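Local coordinates for Lin0861 protein (Listeria innocua, PDB 3O60), which is of unknown function but probably acts as a TetR-type transcriptional regulator that binds DNA through its N-terminal helix-turn-helix, at residues R99-N104 against S155-I160. Sequence-based numbering, arbitrary orientation.
Sequences RTIQKN and SLAAEI. With SO4 (sulfate ion), chain C.
I101 of helix 90-103 packs against L156, A157 and I160 of helix 144-162, a helix-helix contact among the helices that follow the probable DNA-binding domain, as in TetR-family proteins. The axes of the helical pieces 99-103 and 155-160 come within 10.2 Å and cross at -47°. I101 and A157 form the closest CA pair, 6.0 Å apart. Isoleucine suits this place because its branches spread at CB. With CG1 anti to the carbonyl carbon (chi1 -62°), CG2 is left to settle on A157, 3.7 Å from its CB, where the small alanine lets the methyl come down close to the helix backbone. The longer branch carries CD1 to L156 CD1, 3.8 Å away, the two side chains crossing at about a right angle. One turn beyond L156, I160 brings CD1 to 4.1 Å from I101 CG2. Q102 closes the margin: its chain bends at chi2 (85°) and swings the amide across I160, leaving NE2 3.9 Å from CG2 of that isoleucine. Q102 also meets N169 and L172 of helix 169-182. A157 in turn touches F108 of helix 105-114, and K103 forms a salt bridge with E82 of helix 65-84. R99 NE donates a weak hydrogen bond to sulfate O1 (3.4 Å), which lies in the plane of the guanidinium at its edge; the ion probably comes from the crystallisation liquor. Between 99-104 and 155-160 the contacts are almost wholly aliphatic, with no directional bond, so this contact rests on dispersion and burial of carbon; the polar amide of Q102 sits at its margin.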
ATOM      1  N   ARG A  99       7.425   8.150   0.131  1.00 56.09           N
ATOM      2  CA  ARG A  99       6.867   7.114  -0.723  1.00 55.66           C
ATOM      3  C   ARG A  99       5.423   7.315  -1.013  1.00 55.26           C
ATOM      4  O   ARG A  99       4.924   6.918  -2.025  1.00 56.15           O
ATOM      5  CB  ARG A  99       6.975   5.779  -0.026  1.00 55.22           C
ATOM      6  CG  ARG A  99       8.280   5.095  -0.192  1.00 56.65           C
ATOM      7  CD  ARG A  99       8.213   3.743   0.382  1.00 53.90           C
ATOM      8  NE  ARG A  99       9.133   3.584   1.476  1.00 55.11           N
ATOM      9  CZ  ARG A  99       8.780   3.124   2.652  1.00 54.47           C
ATOM     10  NH1 ARG A  99       7.542   2.786   2.869  1.00 52.23           N
ATOM     11  NH2 ARG A  99       9.654   3.016   3.611  1.00 54.37           N
ATOM     12  N   THR A 100       4.742   7.920  -0.081  1.00 56.76           N
ATOM     13  CA  THR A 100       3.337   8.096  -0.181  1.00 55.85           C
ATOM     14  C   THR A 100       3.045   9.273  -1.045  1.00 54.46           C
ATOM     15  O   THR A 100       2.090   9.290  -1.733  1.00 55.17           O
ATOM     16  CB  THR A 100       2.787   8.322   1.185  1.00 56.35           C
ATOM     17  OG1 THR A 100       3.071   7.173   1.968  1.00 57.66           O
ATOM     18  CG2 THR A 100       1.328   8.479   1.129  1.00 54.79           C
ATOM     19  N   ILE A 101       3.874  10.279  -1.026  1.00 51.67           N
ATOM     20  CA  ILE A 101       3.602  11.394  -1.879  1.00 52.86           C
ATOM     21  C   ILE A 101       3.814  10.944  -3.300  1.00 53.89           C
ATOM     22  O   ILE A 101       3.143  11.345  -4.209  1.00 53.98           O
ATOM     23  CB  ILE A 101       4.491  12.568  -1.537  1.00 52.40           C
ATOM     24  CG1 ILE A 101       4.215  13.007  -0.125  1.00 52.21           C
ATOM     25  CG2 ILE A 101       4.176  13.706  -2.404  1.00 49.99           C
ATOM     26  CD1 ILE A 101       5.133  13.988   0.365  1.00 48.92           C
ATOM     27  N   GLN A 102       4.774  10.081  -3.481  1.00 52.75           N
ATOM     28  CA  GLN A 102       5.113   9.549  -4.797  1.00 53.50           C
ATOM     29  C   GLN A 102       4.063   8.582  -5.352  1.00 56.04           C
ATOM     30  O   GLN A 102       3.769   8.580  -6.543  1.00 55.67           O
ATOM     31  CB  GLN A 102       6.498   8.905  -4.774  1.00 52.91           C
ATOM     32  CG  GLN A 102       7.376   9.305  -5.948  1.00 56.81           C
ATOM     33  CD  GLN A 102       8.110  10.609  -5.728  1.00 51.38           C
ATOM     34  OE1 GLN A 102       8.871  10.749  -4.784  1.00 53.08           O
ATOM     35  NE2 GLN A 102       7.893  11.565  -6.612  1.00 45.78           N
ATOM     36  N   LYS A 103       3.552   7.726  -4.477  1.00 54.04           N
ATOM     37  CA  LYS A 103       2.524   6.749  -4.814  1.00 53.41           C
ATOM     38  C   LYS A 103       1.210   7.397  -5.225  1.00 55.83           C
ATOM     39  O   LYS A 103       0.502   6.903  -6.094  1.00 55.14           O
ATOM     40  CB  LYS A 103       2.292   5.802  -3.639  1.00 51.51           C
ATOM     41  CG  LYS A 103       1.467   4.578  -3.971  1.00 51.95           C
ATOM     42  CD  LYS A 103       1.264   3.725  -2.743  1.00 50.64           C
ATOM     43  CE  LYS A 103       2.402   3.925  -1.771  1.00 52.87           C
ATOM     44  NZ  LYS A 103       2.076   3.427  -0.418  1.00 54.96           N
ATOM     45  N   ASN A 104       0.910   8.527  -4.605  1.00 54.51           N
ATOM     46  CA  ASN A 104      -0.396   9.161  -4.695  1.00 53.05           C
ATOM     47  C   ASN A 104      -0.422  10.471  -5.467  1.00 52.98           C
ATOM     48  O   ASN A 104      -1.160  11.384  -5.131  1.00 51.18           O
ATOM     49  CB  ASN A 104      -1.000   9.333  -3.308  1.00 51.16           C
ATOM     50  CG  ASN A 104      -1.444   8.025  -2.712  1.00 52.17           C
ATOM     51  OD1 ASN A 104      -0.626   7.209  -2.307  1.00 51.41           O
ATOM     52  ND2 ASN A 104      -2.746   7.811  -2.662  1.00 53.24           N
ATOM     53  N   SER A 155       3.415  21.005   0.525  1.00 51.52           N
ATOM     54  CA  SER A 155       4.365  21.730  -0.302  1.00 50.19           C
ATOM     55  C   SER A 155       5.274  20.785  -1.064  1.00 50.36           C
ATOM     56  O   SER A 155       5.596  21.026  -2.219  1.00 52.15           O
ATOM     57  CB  SER A 155       5.184  22.702   0.544  1.00 52.81           C
ATOM     58  OG  SER A 155       4.402  23.811   0.939  1.00 51.51           O
ATOM     59  N   LEU A 156       5.658  19.687  -0.427  1.00 49.91           N
ATOM     60  CA  LEU A 156       6.515  18.709  -1.077  1.00 49.05           C
ATOM     61  C   LEU A 156       5.812  18.131  -2.288  1.00 49.75           C
ATOM     62  O   LEU A 156       6.409  17.965  -3.341  1.00 49.48           O
ATOM     63  CB  LEU A 156       6.857  17.583  -0.106  1.00 48.00           C
ATOM     64  CG  LEU A 156       8.324  17.186  -0.029  1.00 50.35           C
ATOM     65  CD1 LEU A 156       8.471  15.790   0.507  1.00 50.56           C
ATOM     66  CD2 LEU A 156       8.956  17.304  -1.385  1.00 50.64           C
ATOM     67  N   ALA A 157       4.535  17.827  -2.133  1.00 48.01           N
ATOM     68  CA  ALA A 157       3.776  17.285  -3.233  1.00 47.65           C
ATOM     69  C   ALA A 157       3.708  18.293  -4.363  1.00 49.72           C
ATOM     70  O   ALA A 157       3.856  17.945  -5.526  1.00 51.30           O
ATOM     71  CB  ALA A 157       2.390  16.930  -2.768  1.00 48.52           C
ATOM     72  N   ALA A 158       3.420  19.538  -4.014  1.00 50.45           N
ATOM     73  CA  ALA A 158       3.281  20.601  -5.000  1.00 50.71           C
ATOM     74  C   ALA A 158       4.567  20.914  -5.750  1.00 49.94           C
ATOM     75  O   ALA A 158       4.557  21.078  -6.961  1.00 52.37           O
ATOM     76  CB  ALA A 158       2.741  21.842  -4.339  1.00 51.33           C
ATOM     77  N   GLU A 159       5.668  21.034  -5.026  1.00 49.30           N
ATOM     78  CA  GLU A 159       6.956  21.222  -5.668  1.00 52.24           C
ATOM     79  C   GLU A 159       7.268  19.982  -6.487  1.00 55.85           C
ATOM     80  O   GLU A 159       7.776  20.070  -7.598  1.00 58.23           O
ATOM     81  CB  GLU A 159       8.045  21.482  -4.631  1.00 53.97           C
ATOM     82  CG  GLU A 159       9.359  21.985  -5.204  1.00 54.05           C
ATOM     83  CD  GLU A 159       9.175  22.851  -6.424  1.00 59.09           C
ATOM     84  OE1 GLU A 159      10.020  22.788  -7.334  1.00 61.66           O
ATOM     85  OE2 GLU A 159       8.188  23.603  -6.477  1.00 59.09           O
ATOM     86  N   ILE A 160       6.966  18.820  -5.922  1.00 53.28           N
ATOM     87  CA  ILE A 160       7.138  17.566  -6.634  1.00 52.81           C
ATOM     88  C   ILE A 160       6.235  17.489  -7.859  1.00 54.80           C
ATOM     89  O   ILE A 160       6.661  17.047  -8.916  1.00 60.41           O
ATOM     90  CB  ILE A 160       6.850  16.368  -5.724  1.00 50.16           C
ATOM     91  CG1 ILE A 160       8.086  16.014  -4.904  1.00 49.37           C
ATOM     92  CG2 ILE A 160       6.405  15.183  -6.539  1.00 48.94           C
ATOM     93  CD1 ILE A 160       7.840  14.962  -3.869  1.00 48.67           C
TER
HETATM   94  S   SO4 C 186      12.872   4.332  -0.292  1.00 77.44           S
HETATM   95  O1  SO4 C 186      11.868   5.197   0.323  1.00 67.86           O
HETATM   96  O2  SO4 C 186      13.272   3.379   0.746  1.00 73.87           O
HETATM   97  O3  SO4 C 186      12.323   3.696  -1.497  1.00 66.76           O
HETATM   98  O4  SO4 C 186      14.050   5.099  -0.703  1.00 75.56           O